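Local coordinates for protein putative hyaluronoglucosaminidase (Clostridium perfringens, PDB 6PWI) that is a family 84 glycoside hydrolase, probably a hexosaminidase that removes N-acetylglucosamine-type sugars through its barrel-shaped catalytic domain, at residues Arg180-Trp191 against Ile421-Ala429. Sequence-based numbering, arbitrary orientation.
Sequences RGFIEGYYGIPW and IVTNPMQEA
Gly-181 and Val-422 are bridged in the parallel strand pairing that closes the catalytic (beta/alpha)8 (TIM) barrel, first strand 179-184 against last strand 418-423, and the loops that follow stay in contact. Three backbone hydrogen bonds stitch the seam: Gly-181 N to Ile-421 O, Thr-423 N to Gly-181 O (2.9 Å) and Ile-183 N to Thr-423 O. On the face shared by Phe-182 and Thr-423, Phe-182 CB rests on Thr-423 CG2, with helix 433-444 covering both; elsewhere, Ile-183 CG2 meets Val-422 CG2 at 4.0 Å.

Past the last bridge, Phe-182 with Thr-423, side chains take over. Asn-424, its CG anti to the backbone N (chi1 -180°), accepts a bent hydrogen bond at OD1 from Gly-185 N, which lies above the amide carbonyl plane, while ND2 is hydrogen-bonded to Asn-392 OD1. Trp-191 stands with its edge to residues 425-427: NE1 donates to Met-426 O (2.9 Å), in both the indole and carbonyl planes, and CH2 abuts Pro-425 CG at 3.6 Å. Ala-429 CB makes a CH-pi contact over one indole face, 3.8 Å from the five-membered ring centroid; Tyr-186 CE2 lies over the opposite one. Farther out, Gln-427 reaches past the Tyr-186 ring, CB near CE1, and its OE1 takes a nearly straight hydrogen bond (172°) from Ile-189 N; NE2 is hydrogen-bonded to Pro-598 O.

Gly-185 is about 11 Å from the side chain of Asp-299, the predicted proton donor. The Trp-191 NE1 bond, with Ala-429 and Tyr-186 over the two faces, sets how the indole is turned, while the side-chain amides of Asn-424 and Gln-427 carry the connection into the loops.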
loop_
_atom_site.group_PDB
_atom_site.type_symbol
_atom_site.label_atom_id
_atom_site.label_comp_id
_atom_site.label_asym_id
_atom_site.label_seq_id
_atom_site.Cartn_x
_atom_site.Cartn_y
_atom_site.Cartn_z
ATOM N N ARG A 180 -3.166 -1.059 9.066
ATOM C CA ARG A 180 -2.319 -0.726 7.934
ATOM C C ARG A 180 -2.665 -1.656 6.773
ATOM O O ARG A 180 -2.559 -2.876 6.893
ATOM C CB ARG A 180 -0.843 -0.903 8.298
ATOM C CG ARG A 180 -0.423 -0.238 9.602
ATOM C CD ARG A 180 0.917 -0.724 10.123
ATOM N NE ARG A 180 0.998 -2.162 10.385
ATOM C CZ ARG A 180 0.518 -2.776 11.469
ATOM N NH1 ARG A 180 -0.098 -2.081 12.412
ATOM N NH2 ARG A 180 0.657 -4.086 11.607
ATOM N N GLY A 181 -3.094 -1.078 5.649
ATOM C CA GLY A 181 -3.330 -1.896 4.476
ATOM C C GLY A 181 -3.978 -1.133 3.329
ATOM O O GLY A 181 -3.752 0.061 3.140
ATOM N N PHE A 182 -4.791 -1.866 2.567
ATOM C CA PHE A 182 -5.344 -1.379 1.319
ATOM C C PHE A 182 -6.765 -1.909 1.181
ATOM O O PHE A 182 -7.090 -2.983 1.684
ATOM C CB PHE A 182 -4.457 -1.818 0.150
ATOM C CG PHE A 182 -4.168 -3.298 0.071
ATOM C CD1 PHE A 182 -4.891 -4.123 -0.785
ATOM C CD2 PHE A 182 -3.163 -3.875 0.844
ATOM C CE1 PHE A 182 -4.616 -5.483 -0.865
ATOM C CE2 PHE A 182 -2.896 -5.237 0.770
ATOM C CZ PHE A 182 -3.623 -6.040 -0.084
ATOM N N ILE A 183 -7.595 -1.129 0.485
ATOM C CA ILE A 183 -8.991 -1.444 0.242
ATOM C C ILE A 183 -9.229 -1.415 -1.263
ATOM O O ILE A 183 -8.872 -0.444 -1.929
ATOM C CB ILE A 183 -9.908 -0.435 0.962
ATOM C CG1 ILE A 183 -11.385 -0.730 0.685
ATOM C CG2 ILE A 183 -9.535 0.996 0.592
ATOM C CD1 ILE A 183 -12.340 0.008 1.588
ATOM N N GLU A 184 -9.857 -2.476 -1.775
ATOM C CA GLU A 184 -10.324 -2.482 -3.150
ATOM C C GLU A 184 -11.658 -1.738 -3.202
ATOM O O GLU A 184 -12.714 -2.352 -3.094
ATOM C CB GLU A 184 -10.436 -3.927 -3.646
ATOM C CG GLU A 184 -10.701 -4.038 -5.135
ATOM C CD GLU A 184 -10.743 -5.437 -5.733
ATOM O OE1 GLU A 184 -10.229 -6.395 -5.092
ATOM O OE2 GLU A 184 -11.292 -5.566 -6.855
ATOM N N GLY A 185 -11.608 -0.412 -3.354
ATOM C CA GLY A 185 -12.812 0.394 -3.217
ATOM C C GLY A 185 -12.936 1.511 -4.254
ATOM O O GLY A 185 -13.532 2.551 -3.973
ATOM N N TYR A 186 -12.400 1.279 -5.458
ATOM C CA TYR A 186 -12.451 2.249 -6.539
ATOM C C TYR A 186 -13.551 1.858 -7.528
ATOM O O TYR A 186 -14.084 0.762 -7.437
ATOM C CB TYR A 186 -11.106 2.260 -7.263
ATOM C CG TYR A 186 -10.686 0.902 -7.763
ATOM C CD1 TYR A 186 -11.179 0.392 -8.956
ATOM C CD2 TYR A 186 -9.816 0.111 -7.026
ATOM C CE1 TYR A 186 -10.799 -0.861 -9.414
ATOM C CE2 TYR A 186 -9.429 -1.143 -7.470
ATOM C CZ TYR A 186 -9.924 -1.630 -8.667
ATOM O OH TYR A 186 -9.548 -2.865 -9.099
ATOM N N TYR A 187 -13.867 2.752 -8.474
ATOM C CA TYR A 187 -14.706 2.452 -9.625
ATOM C C TYR A 187 -13.812 2.031 -10.784
ATOM O O TYR A 187 -12.945 2.785 -11.210
ATOM C CB TYR A 187 -15.531 3.672 -10.041
ATOM C CG TYR A 187 -16.476 4.184 -8.980
ATOM C CD1 TYR A 187 -17.800 3.759 -8.936
ATOM C CD2 TYR A 187 -16.050 5.087 -8.008
ATOM C CE1 TYR A 187 -18.672 4.216 -7.956
ATOM C CE2 TYR A 187 -16.910 5.554 -7.023
ATOM C CZ TYR A 187 -18.226 5.117 -6.998
ATOM O OH TYR A 187 -19.086 5.573 -6.037
ATOM N N GLY A 188 -14.013 0.812 -11.280
ATOM C CA GLY A 188 -13.139 0.304 -12.318
ATOM C C GLY A 188 -13.211 -1.214 -12.425
ATOM O O GLY A 188 -14.128 -1.837 -11.886
ATOM N N ILE A 189 -12.240 -1.783 -13.152
ATOM C CA ILE A 189 -12.138 -3.217 -13.345
ATOM C C ILE A 189 -11.588 -3.824 -12.056
ATOM O O ILE A 189 -10.554 -3.385 -11.549
ATOM C CB ILE A 189 -11.251 -3.532 -14.565
ATOM C CG1 ILE A 189 -11.823 -2.919 -15.848
ATOM C CG2 ILE A 189 -11.018 -5.028 -14.689
ATOM C CD1 ILE A 189 -10.931 -3.064 -17.056
ATOM N N PRO A 190 -12.265 -4.843 -11.478
ATOM C CA PRO A 190 -11.807 -5.441 -10.225
ATOM C C PRO A 190 -10.468 -6.145 -10.430
ATOM O O PRO A 190 -10.136 -6.558 -11.540
ATOM C CB PRO A 190 -12.923 -6.435 -9.869
ATOM C CG PRO A 190 -13.603 -6.741 -11.188
ATOM C CD PRO A 190 -13.489 -5.472 -12.005
ATOM N N TRP A 191 -9.687 -6.254 -9.354
ATOM C CA TRP A 191 -8.463 -7.027 -9.428
ATOM C C TRP A 191 -8.807 -8.495 -9.655
ATOM O O TRP A 191 -9.838 -8.981 -9.183
ATOM C CB TRP A 191 -7.644 -6.854 -8.147
ATOM C CG TRP A 191 -7.187 -5.453 -7.879
ATOM C CD1 TRP A 191 -6.890 -4.480 -8.790
ATOM C CD2 TRP A 191 -6.918 -4.884 -6.590
ATOM N NE1 TRP A 191 -6.485 -3.339 -8.157
ATOM C CE2 TRP A 191 -6.491 -3.556 -6.807
ATOM C CE3 TRP A 191 -7.013 -5.364 -5.281
ATOM C CZ2 TRP A 191 -6.159 -2.703 -5.755
ATOM C CZ3 TRP A 191 -6.697 -4.521 -4.241
ATOM C CH2 TRP A 191 -6.272 -3.211 -4.479
ATOM N N ILE A 421 -4.470 3.640 8.644
ATOM C CA ILE A 421 -4.676 4.128 7.293
ATOM C C ILE A 421 -4.747 2.951 6.321
ATOM O O ILE A 421 -4.006 1.976 6.454
ATOM C CB ILE A 421 -3.584 5.163 6.932
ATOM C CG1 ILE A 421 -3.740 5.701 5.506
ATOM C CG2 ILE A 421 -2.186 4.621 7.205
ATOM C CD1 ILE A 421 -3.127 7.073 5.288
ATOM N N VAL A 422 -5.668 3.049 5.354
ATOM C CA VAL A 422 -5.667 2.151 4.210
ATOM C C VAL A 422 -5.605 2.980 2.931
ATOM O O VAL A 422 -6.160 4.072 2.875
ATOM C CB VAL A 422 -6.867 1.185 4.207
ATOM C CG1 VAL A 422 -6.788 0.182 5.345
ATOM C CG2 VAL A 422 -8.206 1.901 4.201
ATOM N N THR A 423 -4.914 2.449 1.919
ATOM C CA THR A 423 -4.835 3.068 0.605
ATOM C C THR A 423 -5.877 2.455 -0.330
ATOM O O THR A 423 -6.013 1.240 -0.421
ATOM C CB THR A 423 -3.422 2.959 0.015
ATOM O OG1 THR A 423 -3.518 3.269 -1.373
ATOM C CG2 THR A 423 -2.811 1.581 0.130
ATOM N N ASN A 424 -6.615 3.314 -1.033
ATOM C CA ASN A 424 -7.528 2.883 -2.080
ATOM C C ASN A 424 -6.772 2.970 -3.407
ATOM O O ASN A 424 -6.593 4.061 -3.942
ATOM C CB ASN A 424 -8.804 3.730 -2.044
ATOM C CG ASN A 424 -9.825 3.359 -3.098
ATOM O OD1 ASN A 424 -9.894 2.207 -3.509
ATOM N ND2 ASN A 424 -10.630 4.319 -3.527
ATOM N N PRO A 425 -6.223 1.856 -3.944
ATOM C CA PRO A 425 -5.283 1.922 -5.064
ATOM C C PRO A 425 -5.949 1.907 -6.438
ATOM O O PRO A 425 -7.169 2.039 -6.533
ATOM C CB PRO A 425 -4.408 0.676 -4.855
ATOM C CG PRO A 425 -4.928 0.035 -3.574
ATOM C CD PRO A 425 -6.370 0.484 -3.451
ATOM N N MET A 426 -5.118 1.752 -7.482
ATOM C CA MET A 426 -5.533 1.797 -8.878
ATOM C C MET A 426 -6.127 0.454 -9.287
ATOM O O MET A 426 -5.908 -0.553 -8.623
ATOM C CB MET A 426 -4.328 2.053 -9.786
ATOM C CG MET A 426 -3.588 3.332 -9.495
ATOM S SD MET A 426 -2.105 3.433 -10.531
ATOM C CE MET A 426 -0.891 2.723 -9.418
ATOM N N GLN A 427 -6.830 0.432 -10.420
ATOM C CA GLN A 427 -7.267 -0.838 -10.979
ATOM C C GLN A 427 -6.055 -1.633 -11.467
ATOM O O GLN A 427 -6.159 -2.830 -11.728
ATOM C CB GLN A 427 -8.318 -0.619 -12.066
ATOM C CG GLN A 427 -7.752 -0.047 -13.353
ATOM C CD GLN A 427 -8.773 -0.023 -14.462
ATOM O OE1 GLN A 427 -9.985 -0.014 -14.230
ATOM N NE2 GLN A 427 -8.280 -0.009 -15.691
ATOM N N GLU A 428 -4.903 -0.957 -11.574
ATOM C CA GLU A 428 -3.645 -1.602 -11.926
ATOM C C GLU A 428 -2.969 -2.075 -10.643
ATOM O O GLU A 428 -2.337 -1.285 -9.932
ATOM C CB GLU A 428 -2.739 -0.656 -12.720
ATOM C CG GLU A 428 -3.235 -0.372 -14.122
ATOM C CD GLU A 428 -4.375 0.629 -14.207
ATOM O OE1 GLU A 428 -4.612 1.343 -13.212
ATOM O OE2 GLU A 428 -5.032 0.690 -15.267
ATOM N N ALA A 429 -3.105 -3.377 -10.366
ATOM C CA ALA A 429 -2.763 -3.922 -9.063
ATOM C C ALA A 429 -1.258 -3.848 -8.805
ATOM O O ALA A 429 -0.838 -3.333 -7.771
ATOM C CB ALA A 429 -3.310 -5.319 -8.922
HETATM O O HOH W 1 -7.958 -4.947 -12.427
#